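Local coordinates for protein alcohol dehydrogenase (Escherichia coli, PDB 5VM2) that is a putative zinc-containing oxidoreductase of unknown substrate specificity, involved in membrane biogenesis, that probably uses NAD(H) or NADP(H), at residues Ile7-Val10 / Met14-Ile17; Ala193-Val198 / Gln230-Asp235; Tyr256-Met259 / Lys263-Ile266. All coordinates share one frame; numbering follows the deposited sequence.

In the fold
From the N terminus, interaction 1 comes first: strands 3-10 and 13-19 fold back on each other as a beta hairpin, closing a turn of only three residues between its segments. Interaction 2 opens much later, bringing the end of helix 225-232 onto strand 195-200 and closing a loop of 31 residues in the Rossmann-type domain. Interaction 3 follows some twenty residues later, after strand 238-243 and helix 248-253, closing a loop of three residues between 259 and 263. The three contacts run in series along the chain. Interactions 2 and 3 reach the same parallel sheet, with centres about 12 Å apart; interaction 1 lies across the chain's centre, its centre over 40 Å from either.

Interaction 1 (Ile7-Val10 / Met14-Ile17); sequences ILQV and MKII
The torsions of Ile7 and Ile17 set up the apolar contact on the face that carries Ile7 and Lys15. In Ile7, CG1 stands beside the backbone N (chi1 -82°), while in Ile17 CG1 sits between the backbone N and the carbonyl carbon (chi1 58°), and its extended arm reaches back over Ile7. The two side chains meet at about a right angle, with Ile7 CG1 3.8 Å from Ile17 CD1. Beyond this pair, Glu60 touches both isoleucines.

The backbones are joined at the Ile7-Lys15 hydrogen-bonded pair. Ile7 N donates to Lys15 O over 2.8 Å in an almost straight bond, and Lys15 N returns one to Ile7 O at 3.1 Å. Met14 CA also approaches Ile7 O, at 3.3 Å, in a CA-H...O contact, which gives that carbonyl a second, weaker partner from the same strand.

On the face that carries Leu8 and Met14, a non-hydrogen-bonded pair, the methionine chain bends at both chi2 and chi3. The bend lays Met14 SD against the leucine, 3.8 Å from Leu8 CD1 and equally far from Leu8 CA. Phe46 of helix 41-48 touches both residues, so that helix packs on this face of the hairpin.

At the more exposed end Lys15 NZ bonds to Gln9 OE1 at 2.8 Å, with the donor tilted 27° from the amide's carbonyl plane. Met14 N is held separately by Gln325 OE1. Gln9 and Val10 both face Thr13, the arrangement of a classic beta bulge, here next to the turn of the antiparallel hairpin formed by strands 3-10 and 13-19.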
loop_
_atom_site.group_PDB
_atom_site.type_symbol
_atom_site.label_atom_id
_atom_site.label_comp_id
_atom_site.label_asym_id
_atom_site.label_seq_id
_atom_site.Cartn_x
_atom_site.Cartn_y
_atom_site.Cartn_z
ATOM N N ILE A 7 -20.466 -3.699 3.032
ATOM C CA ILE A 7 -20.221 -5.132 3.119
ATOM C C ILE A 7 -20.202 -5.711 1.713
ATOM O O ILE A 7 -20.972 -5.285 0.845
ATOM C CB ILE A 7 -21.292 -5.826 3.992
ATOM C CG1 ILE A 7 -20.947 -5.686 5.471
ATOM C CG2 ILE A 7 -21.461 -7.290 3.627
ATOM C CD1 ILE A 7 -20.736 -4.274 5.889
ATOM N N LEU A 8 -19.310 -6.674 1.485
ATOM C CA LEU A 8 -19.339 -7.485 0.269
ATOM C C LEU A 8 -20.413 -8.552 0.450
ATOM O O LEU A 8 -20.168 -9.636 0.983
ATOM C CB LEU A 8 -17.973 -8.100 -0.009
ATOM C CG LEU A 8 -17.882 -8.942 -1.283
ATOM C CD1 LEU A 8 -17.825 -8.054 -2.520
ATOM C CD2 LEU A 8 -16.681 -9.873 -1.225
ATOM N N GLN A 9 -21.630 -8.226 0.010
ATOM C CA GLN A 9 -22.752 -9.149 0.143
ATOM C C GLN A 9 -22.509 -10.431 -0.646
ATOM O O GLN A 9 -22.867 -11.527 -0.200
ATOM C CB GLN A 9 -24.031 -8.455 -0.322
ATOM C CG GLN A 9 -25.267 -9.323 -0.368
ATOM C CD GLN A 9 -26.500 -8.518 -0.724
ATOM O OE1 GLN A 9 -26.875 -8.417 -1.892
ATOM N NE2 GLN A 9 -27.130 -7.925 0.284
ATOM N N VAL A 10 -21.905 -10.305 -1.820
ATOM C CA VAL A 10 -21.442 -11.437 -2.615
ATOM C C VAL A 10 -20.401 -10.830 -3.550
ATOM O O VAL A 10 -20.477 -9.623 -3.827
ATOM C CB VAL A 10 -22.602 -12.119 -3.364
ATOM C CG1 VAL A 10 -22.875 -11.430 -4.699
ATOM C CG2 VAL A 10 -22.341 -13.610 -3.554
ATOM N N MET A 14 -21.528 -4.811 -3.436
ATOM C CA MET A 14 -21.457 -4.114 -2.160
ATOM C C MET A 14 -22.819 -3.532 -1.806
ATOM O O MET A 14 -23.581 -3.120 -2.688
ATOM C CB MET A 14 -20.442 -2.971 -2.217
ATOM C CG MET A 14 -19.074 -3.355 -2.746
ATOM S SD MET A 14 -18.173 -4.366 -1.562
ATOM C CE MET A 14 -18.008 -3.218 -0.198
ATOM N N LYS A 15 -23.124 -3.501 -0.507
ATOM C CA LYS A 15 -24.118 -2.560 -0.003
ATOM C C LYS A 15 -23.755 -2.137 1.411
ATOM O O LYS A 15 -22.902 -2.736 2.070
ATOM C CB LYS A 15 -25.553 -3.110 -0.025
ATOM C CG LYS A 15 -25.858 -3.999 -1.200
ATOM C CD LYS A 15 -27.217 -3.693 -1.771
ATOM C CE LYS A 15 -27.639 -4.753 -2.769
ATOM N NZ LYS A 15 -28.223 -5.918 -2.061
ATOM N N ILE A 16 -24.457 -1.107 1.869
ATOM C CA ILE A 16 -24.228 -0.477 3.161
ATOM C C ILE A 16 -25.361 -0.902 4.087
ATOM O O ILE A 16 -26.536 -0.628 3.811
ATOM C CB ILE A 16 -24.155 1.053 3.032
ATOM C CG1 ILE A 16 -23.032 1.448 2.067
ATOM C CG2 ILE A 16 -23.977 1.708 4.396
ATOM C CD1 ILE A 16 -23.012 2.917 1.724
ATOM N N ILE A 17 -25.012 -1.576 5.179
ATOM C CA ILE A 17 -25.993 -2.033 6.151
ATOM C C ILE A 17 -25.733 -1.329 7.473
ATOM O O ILE A 17 -24.662 -0.765 7.708
ATOM C CB ILE A 17 -25.965 -3.563 6.332
ATOM C CG1 ILE A 17 -24.570 -4.023 6.770
ATOM C CG2 ILE A 17 -26.387 -4.258 5.047
ATOM C CD1 ILE A 17 -24.429 -5.528 6.871
#

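Interaction 2 (Ala193-Val198 / Gln230-Asp235); sequences ATEIAV and QQFTED
Phe232 lies against Ala197 and Glu195 where a helix packs on a parallel sheet, as in a Rossmann-type domain: it is the last residue of helix 225-232, and its partners belong to strand 195-200. A Schellman motif ends the helix, with Asp235 N bonded to Gln230 O at 2.6 Å and Glu234 N to Gln231 O at 3.1 Å; Glu234, at positive phi, is its C-prime residue.

No hydrogen bond crosses between the segments, so the contact rests on the ring. The CH-pi interaction puts Ala197 CB over one face of the Phe232 ring, 3.7 Å from its centroid and 16° off the normal. A chi1 of 167° turns the ring away from the backbone N of Phe232 and out from the helix to the strand. Van der Waals contact continues at the ring edge, where Glu195 C approaches CZ of Phe232 at 3.7 Å.

Charge enters through Lys171, which makes a cation-pi contact with Phe232 and a long, weak ion pair with Glu195. The carboxylate of Glu195 is turned 29° from the ring plane, and its OE1 stands 4.0 Å from Phe232 CE2.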
loop_
_atom_site.group_PDB
_atom_site.type_symbol
_atom_site.label_atom_id
_atom_site.label_comp_id
_atom_site.label_asym_id
_atom_site.label_seq_id
_atom_site.Cartn_x
_atom_site.Cartn_y
_atom_site.Cartn_z
ATOM N N ALA A 193 18.536 8.095 -3.680
ATOM C CA ALA A 193 18.865 7.609 -5.014
ATOM C C ALA A 193 18.632 8.715 -6.036
ATOM O O ALA A 193 17.654 9.461 -5.948
ATOM C CB ALA A 193 18.024 6.380 -5.359
ATOM N N THR A 194 19.546 8.825 -7.004
ATOM C CA THR A 194 19.503 9.883 -8.003
ATOM C C THR A 194 19.245 9.385 -9.420
ATOM O O THR A 194 18.951 10.204 -10.299
ATOM C CB THR A 194 20.819 10.676 -8.000
ATOM O OG1 THR A 194 21.900 9.805 -8.353
ATOM C CG2 THR A 194 21.084 11.281 -6.623
ATOM N N GLU A 195 19.363 8.081 -9.670
ATOM C CA GLU A 195 19.157 7.507 -11.001
ATOM C C GLU A 195 18.092 6.429 -10.859
ATOM O O GLU A 195 18.371 5.331 -10.368
ATOM C CB GLU A 195 20.457 6.948 -11.581
ATOM C CG GLU A 195 21.599 7.947 -11.651
ATOM C CD GLU A 195 21.457 8.915 -12.808
ATOM O OE1 GLU A 195 20.942 8.503 -13.871
ATOM O OE2 GLU A 195 21.855 10.088 -12.652
ATOM N N ILE A 196 16.867 6.753 -11.268
ATOM C CA ILE A 196 15.717 5.872 -11.117
ATOM C C ILE A 196 15.003 5.791 -12.455
ATOM O O ILE A 196 14.468 6.796 -12.932
ATOM C CB ILE A 196 14.738 6.369 -10.038
ATOM C CG1 ILE A 196 15.477 6.762 -8.757
ATOM C CG2 ILE A 196 13.694 5.312 -9.750
ATOM C CD1 ILE A 196 14.555 7.336 -7.690
ATOM N N ALA A 197 14.964 4.599 -13.038
ATOM C CA ALA A 197 14.184 4.344 -14.241
ATOM C C ALA A 197 12.883 3.660 -13.850
ATOM O O ALA A 197 12.872 2.776 -12.989
ATOM C CB ALA A 197 14.964 3.477 -15.232
ATOM N N VAL A 198 11.781 4.089 -14.460
ATOM C CA VAL A 198 10.459 3.544 -14.171
ATOM C C VAL A 198 9.850 3.038 -15.471
ATOM O O VAL A 198 9.818 3.763 -16.473
ATOM C CB VAL A 198 9.541 4.588 -13.510
ATOM C CG1 VAL A 198 8.138 4.027 -13.350
ATOM C CG2 VAL A 198 10.108 5.018 -12.163
ATOM N N GLN A 230 19.341 -1.503 -20.308
ATOM C CA GLN A 230 20.773 -1.721 -20.480
ATOM C C GLN A 230 21.481 -0.429 -20.869
ATOM O O GLN A 230 22.606 -0.169 -20.425
ATOM C CB GLN A 230 21.017 -2.812 -21.523
ATOM C CG GLN A 230 20.777 -4.224 -21.005
ATOM C CD GLN A 230 21.627 -4.547 -19.791
ATOM O OE1 GLN A 230 21.178 -4.414 -18.651
ATOM N NE2 GLN A 230 22.863 -4.972 -20.028
ATOM N N GLN A 231 20.842 0.391 -21.707
ATOM C CA GLN A 231 21.370 1.726 -21.970
ATOM C C GLN A 231 21.409 2.548 -20.688
ATOM O O GLN A 231 22.420 3.190 -20.376
ATOM C CB GLN A 231 20.523 2.425 -23.032
ATOM C CG GLN A 231 20.889 3.884 -23.243
ATOM C CD GLN A 231 19.901 4.613 -24.132
ATOM O OE1 GLN A 231 19.164 3.993 -24.901
ATOM N NE2 GLN A 231 19.878 5.936 -24.030
ATOM N N PHE A 232 20.312 2.526 -19.927
ATOM C CA PHE A 232 20.230 3.295 -18.689
ATOM C C PHE A 232 21.351 2.924 -17.723
ATOM O O PHE A 232 21.927 3.799 -17.064
ATOM C CB PHE A 232 18.853 3.078 -18.056
ATOM C CG PHE A 232 18.733 3.563 -16.638
ATOM C CD1 PHE A 232 18.503 2.665 -15.604
ATOM C CD2 PHE A 232 18.815 4.912 -16.337
ATOM C CE1 PHE A 232 18.380 3.105 -14.292
ATOM C CE2 PHE A 232 18.691 5.361 -15.030
ATOM C CZ PHE A 232 18.472 4.463 -14.010
ATOM N N THR A 233 21.692 1.637 -17.641
ATOM C CA THR A 233 22.705 1.153 -16.711
ATOM C C THR A 233 24.048 0.894 -17.381
ATOM O O THR A 233 24.916 0.253 -16.777
ATOM C CB THR A 233 22.224 -0.123 -16.012
ATOM O OG1 THR A 233 22.068 -1.173 -16.976
ATOM C CG2 THR A 233 20.896 0.118 -15.307
ATOM N N GLU A 234 24.237 1.370 -18.613
ATOM C CA GLU A 234 25.504 1.218 -19.326
ATOM C C GLU A 234 25.913 -0.248 -19.424
ATOM O O GLU A 234 27.077 -0.600 -19.226
ATOM C CB GLU A 234 26.607 2.050 -18.668
ATOM C CG GLU A 234 26.471 3.541 -18.910
ATOM C CD GLU A 234 26.773 4.357 -17.674
ATOM O OE1 GLU A 234 25.821 4.697 -16.940
ATOM O OE2 GLU A 234 27.961 4.659 -17.438
ATOM N N ASP A 235 24.941 -1.112 -19.712
ATOM C CA ASP A 235 25.126 -2.551 -19.878
ATOM C C ASP A 235 25.607 -3.236 -18.606
ATOM O O ASP A 235 26.048 -4.391 -18.657
ATOM C CB ASP A 235 26.086 -2.858 -21.032
ATOM C CG ASP A 235 25.713 -2.121 -22.298
ATOM O OD1 ASP A 235 24.533 -2.189 -22.701
ATOM O OD2 ASP A 235 26.598 -1.467 -22.887
#

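Interaction 3 (Tyr256-Met259 / Lys263-Ile266); sequences YLVM and KIMI
In the Rossmann-type domain, which probably binds NAD(H) or NADP(H), a short strand, 258-259, leads through a short connection into strand 262-267 of the six-stranded parallel sheet, and this contact packs the two against each other. Val258 does the work from the first side; Lys263 and Ile264 receive it on the second. The CA atoms nearest each other, those of Val258 and Lys263, are 6.8 Å apart, and no hydrogen bond joins the segments, so the approach is one of side chains and not of paired strands.

The two methyls of Val258 divide the contact between them. Val258 CG1, placed between the backbone N and the carbonyl carbon (chi1 65°), meets Ile264 CD1 at 4.0 Å and Ile264 CG1 at 4.1 Å. Val258 CG2, anti to the backbone N, instead rests on main chain, 3.6 Å from Lys263 N and 3.7 Å from Lys263 O. The valine thus straddles the start of the strand, one branch on an isoleucine side chain and the other on peptide atoms.

Ile264 arrives at about a right angle to Val258. Its CB starts off to the side of the segment 256-259, and the chain beyond it brings CD1 closer. Val241 of the neighbouring strand 238-243 touches Val258, and Ile287 of strand 286-290 touches Ile264, so the pair is continuous with the apolar packing along the sheet. Lys263 points its CB away from Val258, and its NZ is hydrogen-bonded to Ala164 O.

The side-chain atoms that meet are all aliphatic carbons, with Lys263 N and O the polar neighbours of Val258 CG2. Cohesion between the segments probably comes mainly from dispersion and burial of apolar surface; directional backbone bonds run instead to neighbouring strands, among them those of Lys263 with Asp239 and Val241 and of Ile264 with Thr286.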
loop_
_atom_site.group_PDB
_atom_site.type_symbol
_atom_site.label_atom_id
_atom_site.label_comp_id
_atom_site.label_asym_id
_atom_site.label_seq_id
_atom_site.Cartn_x
_atom_site.Cartn_y
_atom_site.Cartn_z
ATOM N N TYR A 256 17.057 -10.143 -16.032
ATOM C CA TYR A 256 17.807 -9.551 -17.129
ATOM C C TYR A 256 18.166 -8.089 -16.892
ATOM O O TYR A 256 18.890 -7.506 -17.710
ATOM C CB TYR A 256 16.999 -9.697 -18.420
ATOM C CG TYR A 256 16.708 -11.149 -18.746
ATOM C CD1 TYR A 256 15.536 -11.758 -18.322
ATOM C CD2 TYR A 256 17.622 -11.912 -19.458
ATOM C CE1 TYR A 256 15.277 -13.089 -18.608
ATOM C CE2 TYR A 256 17.372 -13.244 -19.754
ATOM C CZ TYR A 256 16.200 -13.825 -19.326
ATOM O OH TYR A 256 15.951 -15.145 -19.619
ATOM N N LEU A 257 17.700 -7.490 -15.794
ATOM C CA LEU A 257 17.855 -6.061 -15.558
ATOM C C LEU A 257 18.786 -5.715 -14.404
ATOM O O LEU A 257 19.189 -4.550 -14.291
ATOM C CB LEU A 257 16.485 -5.421 -15.283
ATOM C CG LEU A 257 15.417 -5.610 -16.364
ATOM C CD1 LEU A 257 14.115 -4.962 -15.933
ATOM C CD2 LEU A 257 15.890 -5.030 -17.680
ATOM N N VAL A 258 19.129 -6.683 -13.556
ATOM C CA VAL A 258 19.878 -6.443 -12.324
ATOM C C VAL A 258 21.350 -6.739 -12.570
ATOM O O VAL A 258 21.712 -7.612 -13.372
ATOM C CB VAL A 258 19.315 -7.306 -11.169
ATOM C CG1 VAL A 258 19.521 -8.781 -11.455
ATOM C CG2 VAL A 258 19.939 -6.926 -9.821
ATOM N N MET A 259 22.212 -6.004 -11.872
ATOM C CA MET A 259 23.644 -6.240 -11.958
ATOM C C MET A 259 24.051 -7.412 -11.069
ATOM O O MET A 259 23.345 -7.789 -10.128
ATOM C CB MET A 259 24.422 -4.997 -11.532
ATOM C CG MET A 259 24.510 -4.828 -10.026
ATOM S SD MET A 259 25.423 -3.355 -9.517
ATOM C CE MET A 259 26.391 -2.997 -10.973
ATOM N N LYS A 263 20.187 -6.599 -6.251
ATOM C CA LYS A 263 18.981 -7.046 -5.564
ATOM C C LYS A 263 17.760 -6.911 -6.458
ATOM O O LYS A 263 17.588 -5.897 -7.140
ATOM C CB LYS A 263 18.728 -6.240 -4.293
ATOM C CG LYS A 263 19.723 -6.460 -3.178
ATOM C CD LYS A 263 19.565 -5.360 -2.141
ATOM C CE LYS A 263 20.523 -5.545 -0.975
ATOM N NZ LYS A 263 20.526 -4.342 -0.105
ATOM N N ILE A 264 16.904 -7.932 -6.424
ATOM C CA ILE A 264 15.549 -7.866 -6.960
ATOM C C ILE A 264 14.586 -7.867 -5.777
ATOM O O ILE A 264 14.646 -8.761 -4.925
ATOM C CB ILE A 264 15.249 -9.042 -7.905
ATOM C CG1 ILE A 264 16.172 -8.993 -9.130
ATOM C CG2 ILE A 264 13.782 -9.021 -8.320
ATOM C CD1 ILE A 264 16.189 -10.270 -9.936
ATOM N N MET A 265 13.718 -6.862 -5.710
ATOM C CA MET A 265 12.707 -6.769 -4.665
ATOM C C MET A 265 11.341 -6.995 -5.289
ATOM O O MET A 265 10.974 -6.303 -6.243
ATOM C CB MET A 265 12.731 -5.402 -3.979
ATOM C CG MET A 265 14.107 -4.855 -3.657
ATOM S SD MET A 265 15.000 -5.838 -2.455
ATOM C CE MET A 265 13.919 -5.779 -1.023
ATOM N N ILE A 266 10.596 -7.946 -4.748
ATOM C CA ILE A 266 9.243 -8.238 -5.199
ATOM C C ILE A 266 8.297 -7.596 -4.194
ATOM O O ILE A 266 8.095 -8.107 -3.087
ATOM C CB ILE A 266 9.008 -9.741 -5.331
ATOM C CG1 ILE A 266 9.960 -10.311 -6.379
ATOM C CG2 ILE A 266 7.566 -10.021 -5.684
ATOM C CD1 ILE A 266 9.994 -11.799 -6.389
#